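Local structure of Lin2891 protein (Listeria innocua, 3DB0) at residues Ile10-Leu14 / Ser75-Glu79. The protein is a putative pyridoxamine 5'-phosphate oxidase of the FMN-binding split-barrel family, probably a flavin-dependent oxidoreductase. Residues are numbered along the deposited sequence; the frame is centred on the assembly and turned at random.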
loop_
_atom_site.group_PDB
_atom_site.type_symbol
_atom_site.label_atom_id
_atom_site.label_comp_id
_atom_site.label_asym_id
_atom_site.label_seq_id
_atom_site.Cartn_x
_atom_site.Cartn_y
_atom_site.Cartn_z
ATOM N N ILE B 10 8.388 -16.702 -3.469
ATOM C CA ILE B 10 7.355 -16.104 -4.318
ATOM C C ILE B 10 6.265 -15.592 -3.403
ATOM O O ILE B 10 5.838 -14.447 -3.514
ATOM C CB ILE B 10 6.827 -17.112 -5.360
ATOM C CG1 ILE B 10 7.897 -17.430 -6.373
ATOM C CG2 ILE B 10 5.585 -16.580 -6.146
ATOM C CD1 ILE B 10 7.648 -18.671 -7.185
ATOM N N LEU B 11 5.837 -16.422 -2.447
ATOM C CA LEU B 11 4.734 -16.045 -1.552
ATOM C C LEU B 11 5.059 -14.860 -0.693
ATOM O O LEU B 11 4.202 -13.998 -0.426
ATOM C CB LEU B 11 4.307 -17.231 -0.680
ATOM C CG LEU B 11 3.553 -18.291 -1.450
ATOM C CD1 LEU B 11 3.444 -19.602 -0.675
ATOM C CD2 LEU B 11 2.175 -17.707 -1.754
ATOM N N ALA B 12 6.317 -14.795 -0.266
ATOM C CA ALA B 12 6.778 -13.706 0.598
ATOM C C ALA B 12 6.621 -12.386 -0.164
ATOM O O ALA B 12 6.118 -11.389 0.368
ATOM C CB ALA B 12 8.263 -13.938 1.050
ATOM N N ILE B 13 6.974 -12.405 -1.447
ATOM C CA ILE B 13 6.903 -11.190 -2.240
ATOM C C ILE B 13 5.398 -10.800 -2.430
ATOM O O ILE B 13 5.019 -9.621 -2.309
ATOM C CB ILE B 13 7.603 -11.353 -3.583
ATOM C CG1 ILE B 13 9.128 -11.534 -3.437
ATOM C CG2 ILE B 13 7.320 -10.131 -4.442
ATOM C CD1 ILE B 13 9.850 -11.862 -4.740
ATOM N N LEU B 14 4.556 -11.809 -2.668
ATOM C CA LEU B 14 3.105 -11.579 -2.818
ATOM C C LEU B 14 2.488 -11.116 -1.498
ATOM O O LEU B 14 1.555 -10.341 -1.499
ATOM C CB LEU B 14 2.353 -12.848 -3.293
ATOM C CG LEU B 14 2.669 -13.336 -4.714
ATOM C CD1 LEU B 14 1.956 -14.632 -5.070
ATOM C CD2 LEU B 14 2.354 -12.182 -5.741
ATOM N N SER B 75 15.413 -4.586 -5.099
ATOM C CA SER B 75 14.316 -5.501 -4.767
ATOM C C SER B 75 14.297 -6.736 -5.662
ATOM O O SER B 75 14.460 -6.603 -6.861
ATOM C CB SER B 75 12.967 -4.819 -5.037
ATOM O OG SER B 75 12.694 -3.710 -4.222
ATOM N N ALA B 76 14.131 -7.924 -5.065
ATOM C CA ALA B 76 13.849 -9.131 -5.850
ATOM C C ALA B 76 12.346 -8.967 -6.118
ATOM O O ALA B 76 11.576 -8.534 -5.243
ATOM C CB ALA B 76 14.081 -10.382 -5.068
ATOM N N PHE B 77 11.925 -9.278 -7.330
ATOM C CA PHE B 77 10.531 -9.124 -7.697
ATOM C C PHE B 77 10.110 -10.249 -8.602
ATOM O O PHE B 77 10.914 -11.105 -8.954
ATOM C CB PHE B 77 10.240 -7.753 -8.309
ATOM C CG PHE B 77 10.968 -7.486 -9.565
ATOM C CD1 PHE B 77 12.276 -7.025 -9.528
ATOM C CD2 PHE B 77 10.360 -7.721 -10.801
ATOM C CE1 PHE B 77 12.971 -6.807 -10.705
ATOM C CE2 PHE B 77 11.055 -7.512 -11.964
ATOM C CZ PHE B 77 12.359 -7.040 -11.917
ATOM N N LEU B 78 8.834 -10.243 -8.953
ATOM C CA LEU B 78 8.266 -11.293 -9.740
ATOM C C LEU B 78 7.787 -10.851 -11.094
ATOM O O LEU B 78 7.196 -9.776 -11.256
ATOM C CB LEU B 78 7.039 -11.903 -9.004
ATOM C CG LEU B 78 7.255 -12.525 -7.623
ATOM C CD1 LEU B 78 5.845 -12.870 -6.964
ATOM C CD2 LEU B 78 8.199 -13.703 -7.766
ATOM N N GLU B 79 8.064 -11.728 -12.056
ATOM C CA GLU B 79 7.472 -11.636 -13.377
ATOM C C GLU B 79 6.573 -12.873 -13.516
ATOM O O GLU B 79 7.029 -14.013 -13.456
ATOM C CB GLU B 79 8.532 -11.570 -14.476
ATOM C CG GLU B 79 7.878 -11.719 -15.787
ATOM C CD GLU B 79 8.822 -11.794 -16.983
ATOM O OE1 GLU B 79 10.034 -11.543 -16.879
ATOM O OE2 GLU B 79 8.308 -12.117 -18.061
#
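Leu78 reaches from the start of its strand into the groove between Ile10, Ile13 and Leu14 on one face of the helix, and this isobutyl group carries most of the apolar contact. Its two methyls divide the work. Leu78 CD1 points at the helix itself, 3.8 Å from CG2 of Ile10 and 3.8 Å from CD2 of Leu14, and both of these side chains cross Leu78 at about a right angle. Leu78 CD2 turns instead between the long branches of the two isoleucines, 3.9 Å from Ile13 CD1 and 4.0 Å from Ile10 CG1.

Ile13 grips Leu78 with both of its branches. CG2, anti to the backbone N, packs against the Leu78 branch point, while CG1 lies anti to the carbonyl carbon (chi1 -67°) and the chain continues extended, carrying CD1 forward to the strand. Ile13 CD1 passes Leu78 to the backbone, 4.1 Å from Phe77 CA, and marginally reaches CB of Ala76.

Two carbonyl oxygens also meet methyl groups by van der Waals contact: Ala76 O lies 3.8 Å from Ile13 CD1, and Ile10 O is similarly close to Leu78 CD1. Ile10 O also accepts the helical hydrogen bond from Leu14 N.

The short axes cross at -104°, 8.7 Å apart, so this part of helix 6-16 packs its apolar face nearly perpendicular to the first residues of strand 77-86 in the closed six-stranded antiparallel barrel, consistent with the family's FMN-binding split barrel. Leu78 continues the apolar layer onto Ile123 and Ile125 of strand 113-126 and, together with Leu14, onto Ile68 of strand 63-68; Ile10 extends it to Leu42. Phe77 points its CB away from the helix, and its ring packs edge-to-face with Tyr34 of the second subunit, so the beginning of the strand has the helix to one side and that subunit beyond Phe77.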